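Lin1944 protein (PDB 3D7L) probably acts as an oxidoreductase of the short-chain dehydrogenase/reductase family, though its substrate and reaction are not established. Local coordinates at residues G192-G196 / E197-V201. Residues are numbered along the deposited sequence; the frame is centred on the assembly and turned at random.
Sequences GAQTG and ESYQV
Where the loop after helix 179-191 runs into 198-201, the last strand of the sheet, Q194 of the loop meets Y199 of the strand. The Q194 side chain passes along the Y199 hydroxyl, with CB 3.3 Å from OH. The hydroxyl donates a hydrogen bond to Q194 OE1, and OH and OE1 are 2.5 Å apart. It approaches at a C=O...OH angle of 125°, tilted 33° out of the carbonyl plane. OE1 itself lies at the edge of the Y199 ring, in its plane, 3.3 Å from CE1. The Q194 amide and the ring are turned 42° against each other. Q194 CG stands beside the backbone N and the chain then runs extended, which carries the amide across the bend of the chain to the tyrosine. Water 1 also donates to Y199 OH and accepts from Q194 N, so the hydroxyl is tied to both ends of Q194.

The protein has the Rossmann-type parallel sheet of short-chain dehydrogenases, and 198-201 is an edge strand beside 151-157. The loop is fixed to that neighbour: Q194 O receives bonds from R151 and N153, and T195 OG1 bonds to the backbone of I152. G196 takes a positive phi, as glycine does readily, where the chain turns. E197 CG lies 3.9 Å from Q194 CB; the bend at chi2 then turns the carboxylate to the T195 side. There water 2 accepts from T195 N and donates weakly to E197 OE2, 3.4 Å from the water oxygen. K188 of helix 179-191 touches both Q194 and Y199.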
ATOM      1  N   GLY D 192      -0.107  -6.176  24.873  1.00 26.51           N
ATOM      2  CA  GLY D 192       1.356  -6.289  24.812  1.00 27.01           C
ATOM      3  C   GLY D 192       2.010  -4.916  24.672  1.00 27.36           C
ATOM      4  O   GLY D 192       1.353  -3.882  24.873  1.00 28.22           O
ATOM      5  N   ALA D 193       3.295  -4.893  24.343  1.00 26.84           N
ATOM      6  CA  ALA D 193       4.055  -3.642  24.369  1.00 26.34           C
ATOM      7  C   ALA D 193       4.922  -3.439  23.145  1.00 25.89           C
ATOM      8  O   ALA D 193       5.836  -2.586  23.159  1.00 25.27           O
ATOM      9  CB  ALA D 193       4.910  -3.558  25.645  1.00 26.00           C
ATOM     10  N   GLN D 194       4.640  -4.212  22.098  1.00 25.81           N
ATOM     11  CA  GLN D 194       5.404  -4.127  20.851  1.00 26.87           C
ATOM     12  C   GLN D 194       4.812  -3.091  19.906  1.00 26.77           C
ATOM     13  O   GLN D 194       3.648  -2.704  20.047  1.00 26.81           O
ATOM     14  CB  GLN D 194       5.475  -5.505  20.161  1.00 26.66           C
ATOM     15  CG  GLN D 194       5.946  -6.625  21.118  1.00 26.32           C
ATOM     16  CD  GLN D 194       5.931  -8.022  20.498  1.00 27.69           C
ATOM     17  OE1 GLN D 194       5.344  -8.254  19.431  1.00 28.61           O
ATOM     18  NE2 GLN D 194       6.585  -8.962  21.173  1.00 25.68           N
ATOM     19  N   THR D 195       5.619  -2.647  18.938  1.00 26.83           N
ATOM     20  CA  THR D 195       5.159  -1.689  17.951  1.00 27.07           C
ATOM     21  C   THR D 195       5.853  -1.932  16.601  1.00 26.91           C
ATOM     22  O   THR D 195       6.927  -2.510  16.546  1.00 26.80           O
ATOM     23  CB  THR D 195       5.370  -0.223  18.443  1.00 27.00           C
ATOM     24  OG1 THR D 195       4.580   0.675  17.646  1.00 29.11           O
ATOM     25  CG2 THR D 195       6.851   0.179  18.367  1.00 28.06           C
ATOM     26  N   GLY D 196       5.226  -1.487  15.527  1.00 27.08           N
ATOM     27  CA  GLY D 196       5.776  -1.664  14.185  1.00 27.38           C
ATOM     28  C   GLY D 196       5.703  -3.092  13.691  1.00 27.63           C
ATOM     29  O   GLY D 196       6.374  -3.448  12.713  1.00 28.55           O
ATOM     30  N   GLU D 197       4.881  -3.903  14.354  1.00 27.29           N
ATOM     31  CA  GLU D 197       4.754  -5.315  14.046  1.00 27.32           C
ATOM     32  C   GLU D 197       3.587  -5.602  13.120  1.00 26.88           C
ATOM     33  O   GLU D 197       2.573  -4.905  13.140  1.00 26.59           O
ATOM     34  CB  GLU D 197       4.594  -6.129  15.321  1.00 28.12           C
ATOM     35  CG  GLU D 197       5.733  -5.974  16.345  1.00 31.01           C
ATOM     36  CD  GLU D 197       7.096  -6.405  15.809  1.00 34.32           C
ATOM     37  OE1 GLU D 197       7.188  -7.315  14.937  1.00 33.21           O
ATOM     38  OE2 GLU D 197       8.086  -5.799  16.264  1.00 36.85           O
ATOM     39  N   SER D 198       3.783  -6.613  12.282  1.00 27.10           N
ATOM     40  CA  SER D 198       2.751  -7.273  11.482  1.00 26.79           C
ATOM     41  C   SER D 198       2.613  -8.684  12.061  1.00 27.35           C
ATOM     42  O   SER D 198       3.544  -9.502  11.981  1.00 27.36           O
ATOM     43  CB  SER D 198       3.155  -7.292   9.993  1.00 27.31           C
ATOM     44  OG  SER D 198       2.259  -8.081   9.212  1.00 25.57           O
ATOM     45  N   TYR D 199       1.476  -8.942  12.708  1.00 27.86           N
ATOM     46  CA  TYR D 199       1.190 -10.223  13.333  1.00 28.01           C
ATOM     47  C   TYR D 199       0.420 -11.060  12.344  1.00 28.70           C
ATOM     48  O   TYR D 199      -0.776 -10.850  12.151  1.00 28.60           O
ATOM     49  CB  TYR D 199       0.352 -10.037  14.609  1.00 27.86           C
ATOM     50  CG  TYR D 199       1.069  -9.297  15.726  1.00 27.22           C
ATOM     51  CD1 TYR D 199       2.387  -9.598  16.044  1.00 27.35           C
ATOM     52  CD2 TYR D 199       0.423  -8.309  16.467  1.00 27.68           C
ATOM     53  CE1 TYR D 199       3.066  -8.929  17.074  1.00 28.56           C
ATOM     54  CE2 TYR D 199       1.095  -7.632  17.507  1.00 28.63           C
ATOM     55  CZ  TYR D 199       2.409  -7.958  17.802  1.00 26.92           C
ATOM     56  OH  TYR D 199       3.091  -7.308  18.798  1.00 26.97           O
ATOM     57  N   GLN D 200       1.104 -12.001  11.704  1.00 29.09           N
ATOM     58  CA  GLN D 200       0.468 -12.873  10.716  1.00 30.35           C
ATOM     59  C   GLN D 200      -0.254 -14.003  11.460  1.00 29.79           C
ATOM     60  O   GLN D 200       0.305 -14.587  12.373  1.00 29.13           O
ATOM     61  CB  GLN D 200       1.540 -13.483   9.806  1.00 30.81           C
ATOM     62  CG  GLN D 200       2.498 -12.477   9.109  1.00 31.22           C
ATOM     63  CD  GLN D 200       3.733 -13.183   8.543  1.00 33.10           C
ATOM     64  OE1 GLN D 200       4.193 -14.201   9.089  1.00 37.84           O
ATOM     65  NE2 GLN D 200       4.250 -12.680   7.441  1.00 35.06           N
ATOM     66  N   VAL D 201      -1.511 -14.271  11.117  1.00 29.67           N
ATOM     67  CA  VAL D 201      -2.218 -15.443  11.671  1.00 29.71           C
ATOM     68  C   VAL D 201      -2.599 -16.301  10.457  1.00 30.11           C
ATOM     69  O   VAL D 201      -3.739 -16.242   9.978  1.00 29.97           O
ATOM     70  CB  VAL D 201      -3.470 -15.075  12.556  1.00 29.14           C
ATOM     71  CG1 VAL D 201      -4.040 -16.309  13.270  1.00 28.29           C
ATOM     72  CG2 VAL D 201      -3.136 -14.003  13.611  1.00 27.68           C
TER
HETATM   73  O   HOH W   1       2.338  -6.313  21.439  1.00 29.84           O
HETATM   74  O   HOH W   2       8.388  -3.965  19.088  1.00 21.03           O